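Local coordinates for hypothetical protein, GDSL-like Lipase/Acylhydrolase family protein (Bacteroides uniformis, PDB 4M8K), which is a putative lipase or acylhydrolase of the GDSL-like family and so probably hydrolyses ester bonds, at residues Tyr152-Leu157 against Tyr189-Ile194; Ser156-Gln159 against Arg165-Asn168. All coordinates share one frame; numbering follows the deposited sequence.

Contact 1: residues Tyr152-Leu157 against Tyr189-Ile194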
# COMPACT_ATOMS: atom_id res chain seq x y z
N TYR A 152 -2.41 -14.35 0.01
CA TYR A 152 -1.23 -14.76 0.78
C TYR A 152 -0.77 -13.55 1.60
O TYR A 152 -0.33 -13.68 2.75
CB TYR A 152 -0.16 -15.36 -0.14
CG TYR A 152 1.24 -15.55 0.47
CD1 TYR A 152 2.17 -14.50 0.51
CD2 TYR A 152 1.64 -16.76 0.96
CE1 TYR A 152 3.45 -14.67 1.04
CE2 TYR A 152 2.93 -16.95 1.47
CZ TYR A 152 3.82 -15.92 1.51
OH TYR A 152 5.06 -16.11 2.04
N LEU A 153 -0.92 -12.38 1.02
CA LEU A 153 -0.49 -11.12 1.66
C LEU A 153 -1.23 -10.90 2.95
O LEU A 153 -0.62 -10.76 4.03
CB LEU A 153 -0.71 -9.94 0.70
CG LEU A 153 -0.26 -8.56 1.22
CD1 LEU A 153 1.22 -8.53 1.54
CD2 LEU A 153 -0.59 -7.46 0.22
N LEU A 154 -2.55 -10.85 2.88
CA LEU A 154 -3.31 -10.61 4.10
C LEU A 154 -3.13 -11.76 5.10
O LEU A 154 -3.03 -11.53 6.30
CB LEU A 154 -4.78 -10.37 3.82
CG LEU A 154 -5.09 -9.23 2.83
CD1 LEU A 154 -6.57 -8.90 2.84
CD2 LEU A 154 -4.31 -7.97 3.17
N ALA A 155 -3.09 -12.98 4.60
CA ALA A 155 -2.99 -14.15 5.48
C ALA A 155 -1.72 -14.07 6.26
O ALA A 155 -1.71 -14.24 7.45
CB ALA A 155 -3.05 -15.44 4.68
N SER A 156 -0.63 -13.76 5.56
CA SER A 156 0.71 -13.65 6.16
C SER A 156 0.89 -12.44 7.05
O SER A 156 1.51 -12.59 8.12
CB SER A 156 1.81 -13.61 5.08
OG SER A 156 1.75 -14.76 4.28
N LEU A 157 0.38 -11.26 6.65
CA LEU A 157 0.41 -10.11 7.54
C LEU A 157 -0.32 -10.38 8.86
O LEU A 157 0.17 -9.99 9.94
CB LEU A 157 -0.21 -8.90 6.88
CG LEU A 157 0.70 -8.29 5.83
CD1 LEU A 157 -0.08 -7.18 5.11
CD2 LEU A 157 1.99 -7.81 6.45
N TYR A 189 -10.69 -12.04 5.02
CA TYR A 189 -9.76 -11.93 6.14
C TYR A 189 -10.18 -10.91 7.22
O TYR A 189 -9.48 -10.76 8.23
CB TYR A 189 -8.35 -11.64 5.60
CG TYR A 189 -7.72 -12.87 4.93
CD1 TYR A 189 -7.20 -13.92 5.69
CD2 TYR A 189 -7.71 -13.00 3.55
CE1 TYR A 189 -6.62 -15.02 5.07
CE2 TYR A 189 -7.17 -14.10 2.93
CZ TYR A 189 -6.61 -15.10 3.69
OH TYR A 189 -6.10 -16.20 3.01
N GLY A 190 -11.36 -10.30 7.07
CA GLY A 190 -11.87 -9.37 8.08
C GLY A 190 -11.01 -8.12 8.15
O GLY A 190 -10.81 -7.58 9.21
N ILE A 191 -10.41 -7.74 7.04
CA ILE A 191 -9.63 -6.52 6.95
C ILE A 191 -10.45 -5.40 6.29
O ILE A 191 -10.99 -5.59 5.16
CB ILE A 191 -8.39 -6.74 6.08
CG1 ILE A 191 -7.41 -7.75 6.68
CG2 ILE A 191 -7.69 -5.41 5.77
CD1 ILE A 191 -7.02 -7.47 8.10
N GLU A 192 -10.53 -4.24 6.93
CA GLU A 192 -11.17 -3.05 6.32
C GLU A 192 -10.49 -2.61 5.02
O GLU A 192 -9.25 -2.46 4.94
CB GLU A 192 -11.23 -1.85 7.28
CG GLU A 192 -11.66 -0.51 6.64
CD GLU A 192 -12.98 0.07 7.13
OE1 GLU A 192 -13.06 0.35 8.34
OE2 GLU A 192 -13.89 0.30 6.28
N ASN A 193 -11.33 -2.39 4.00
CA ASN A 193 -10.86 -1.99 2.70
C ASN A 193 -11.32 -0.56 2.44
O ASN A 193 -12.50 -0.31 2.40
CB ASN A 193 -11.41 -2.95 1.64
CG ASN A 193 -10.91 -2.65 0.26
OD1 ASN A 193 -9.82 -2.07 0.08
ND2 ASN A 193 -11.69 -3.02 -0.72
N ILE A 194 -10.37 0.37 2.29
CA ILE A 194 -10.67 1.79 2.04
C ILE A 194 -10.75 1.98 0.55
O ILE A 194 -9.75 1.92 -0.17
CB ILE A 194 -9.61 2.68 2.69
CG1 ILE A 194 -9.58 2.35 4.18
CG2 ILE A 194 -9.92 4.14 2.45
CD1 ILE A 194 -8.41 2.87 4.96

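Contact 2: residues Ser156-Gln159 against Arg165-Asn168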
# COMPACT_ATOMS: atom_id res chain seq x y z
N SER A 156 -0.63 -13.76 5.56
CA SER A 156 0.71 -13.65 6.16
C SER A 156 0.89 -12.44 7.05
O SER A 156 1.51 -12.59 8.12
CB SER A 156 1.81 -13.61 5.08
OG SER A 156 1.75 -14.76 4.28
N LEU A 157 0.38 -11.26 6.65
CA LEU A 157 0.41 -10.11 7.54
C LEU A 157 -0.32 -10.38 8.86
O LEU A 157 0.17 -9.99 9.94
CB LEU A 157 -0.21 -8.90 6.88
CG LEU A 157 0.70 -8.29 5.83
CD1 LEU A 157 -0.08 -7.18 5.11
CD2 LEU A 157 1.99 -7.81 6.45
N LYS A 158 -1.48 -11.03 8.79
CA LYS A 158 -2.24 -11.35 10.00
C LYS A 158 -1.46 -12.31 10.93
O LYS A 158 -1.53 -12.17 12.13
CB LYS A 158 -3.62 -11.93 9.67
CG LYS A 158 -4.61 -10.86 9.26
CD LYS A 158 -5.89 -11.41 8.66
CE LYS A 158 -6.72 -12.22 9.63
NZ LYS A 158 -7.09 -11.39 10.78
N GLN A 159 -0.70 -13.25 10.38
CA GLN A 159 0.10 -14.16 11.19
C GLN A 159 1.34 -13.47 11.77
O GLN A 159 1.65 -13.62 12.97
CB GLN A 159 0.47 -15.40 10.38
CG GLN A 159 1.37 -16.34 11.14
CD GLN A 159 1.44 -17.72 10.52
OE1 GLN A 159 2.45 -18.09 9.92
NE2 GLN A 159 0.35 -18.47 10.63
N ARG A 165 -3.44 -3.53 13.74
CA ARG A 165 -4.61 -3.27 12.91
C ARG A 165 -4.15 -3.03 11.48
O ARG A 165 -3.27 -2.23 11.22
CB ARG A 165 -5.44 -2.06 13.44
CG ARG A 165 -6.25 -2.33 14.70
CD ARG A 165 -7.34 -3.43 14.52
NE ARG A 165 -8.13 -3.32 13.27
CZ ARG A 165 -9.16 -2.49 13.07
NH1 ARG A 165 -9.56 -1.66 14.03
NH2 ARG A 165 -9.80 -2.48 11.90
N ILE A 166 -4.72 -3.77 10.55
CA ILE A 166 -4.31 -3.75 9.16
C ILE A 166 -5.47 -3.23 8.34
O ILE A 166 -6.62 -3.68 8.53
CB ILE A 166 -3.96 -5.16 8.67
CG1 ILE A 166 -2.89 -5.78 9.57
CG2 ILE A 166 -3.57 -5.12 7.20
CD1 ILE A 166 -2.70 -7.27 9.35
N TYR A 167 -5.18 -2.23 7.53
CA TYR A 167 -6.11 -1.59 6.62
C TYR A 167 -5.60 -1.68 5.21
O TYR A 167 -4.39 -1.44 4.95
CB TYR A 167 -6.28 -0.11 6.98
CG TYR A 167 -6.90 0.12 8.33
CD1 TYR A 167 -6.13 0.17 9.47
CD2 TYR A 167 -8.27 0.33 8.47
CE1 TYR A 167 -6.69 0.40 10.71
CE2 TYR A 167 -8.85 0.51 9.71
CZ TYR A 167 -8.07 0.54 10.83
OH TYR A 167 -8.63 0.77 12.07
N ASN A 168 -6.46 -2.10 4.29
CA ASN A 168 -6.16 -2.09 2.90
C ASN A 168 -6.69 -0.80 2.25
O ASN A 168 -7.77 -0.30 2.60
CB ASN A 168 -6.79 -3.26 2.17
CG ASN A 168 -6.21 -3.44 0.76
OD1 ASN A 168 -5.00 -3.73 0.60
ND2 ASN A 168 -7.04 -3.30 -0.24

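Contact 1: residues Tyr152-Leu157 against Tyr189-Ile194
Where helix 176-189 ends and the chain turns into edge strand 192-195 of the parallel sheet, Tyr189 and Ile191 pack against Leu154 and Ala155 on helix 146-160. The turn is a Schellman motif: Gly190, at positive phi (67°), is the first residue to leave the helix and turns the chain out of it. The CB atoms of Tyr189 and Ile191 both point toward helix 146-160. Tyr189 and Leu154 carry most of the contact. Tyr189 CG sits beside its own backbone N and anti to the carbonyl carbon (chi1 -73°), which lays the ring along the helix surface. Near the root of the ring, CD2 lies 3.9 Å from Leu154 CB, an oblique approach. Farther out, CE1 comes within 3.6 Å of Ala155 CB, and Tyr189 OH is also 3.6 Å from that methyl. The backbone N of Ala155 stands over one face of the ring, offset toward its rim. At the CB end of the ring, Leu154 CD1 meets Ile191 CG1 at 4.1 Å, two branched chains crossing at a slant. No hydrogen bond joins the segments, so the grip is apolar. Replacing Tyr189 with an alanine would probably open a gap over Ala155 and leave Leu154 CB without its aromatic neighbour. Within helix 146-160, Ser156 OG hydrogen-bonds to Tyr152 O at 2.8 Å, while Ser156 N reaches the same oxygen from the other face of the carbonyl plane. OG also lies over the centre of the Tyr152 ring, 3.5 Å above its plane. Lys158 flanks both Tyr189 and Ile191, one turn farther along the helix. Helix 146-160 thus packs against the C-terminal end of helix 176-189 and the turn that follows, in a three-layer alpha/beta/alpha sandwich, the architecture of GDSL hydrolases.

Contact 2: residues Ser156-Gln159 against Arg165-Asn168
Ile166 points from the parallel sheet at helix 146-160, and the pair belongs to the helix-to-strand return of a beta-alpha-beta crossover: the chain runs from strand 114-118, by way of helix 121-126 and a long loop, to this helix, and then to strand 165-170 beside the first strand. The side chain of Ile166 leaves the strand at CB, which points toward the helix. CG2, the branch anti to the backbone N, makes no close contact with the helix segment. CG1 takes the other course, anti to the carbonyl carbon (chi1 -55°), and with chi2 extended at 167° it carries CD1 straight out to the helix. That one methyl makes the closest approaches. It lies 3.9 Å from Leu157 CB and also 3.9 Å from the carbonyl carbon C of Leu157, so it rests on side chain and backbone together. On the next residue it comes within 4.0 Å of Lys158 N. The Ile166 methyl thus bears on the peptide link between Leu157 and Lys158, with no hydrogen bond crossing between the segments. Leu157 sends its CB toward the strand, and its side chain goes on to pack on Val117 of strand 114-118, which Ile166 also touches; Ile191 adds a further neighbour to the isoleucine. Lys158 is the exposed flank. Its side chain slants across the isoleucine, and its outer part runs alongside Tyr189, CE lying near Tyr189 O. Of that side chain, CG is what reaches the isoleucine, 4.1 Å from Ile166 CD1.

Both contacts draw on helix 146-160, their centres about 5 Å apart, and segment 189-194 runs on into strand 192-195, the neighbour of strand 165-170 in the parallel sheet. Contact 2 is the more buried: a strand residue meets the helix within a crossover, through a single aliphatic methyl. Contact 1 lies at the sheet's edge, is only partly buried, and joins the helix to the end of another helix and the turn after it, with an aromatic ring doing much of the work. Across each pair the chemistry is apolar. Polar bonds appear where the contacts adjoin: Ile194 N probably bonds to Asn168 O (2.7 Å), and Asn168 N to Glu192 O (2.9 Å), pairing the two strands.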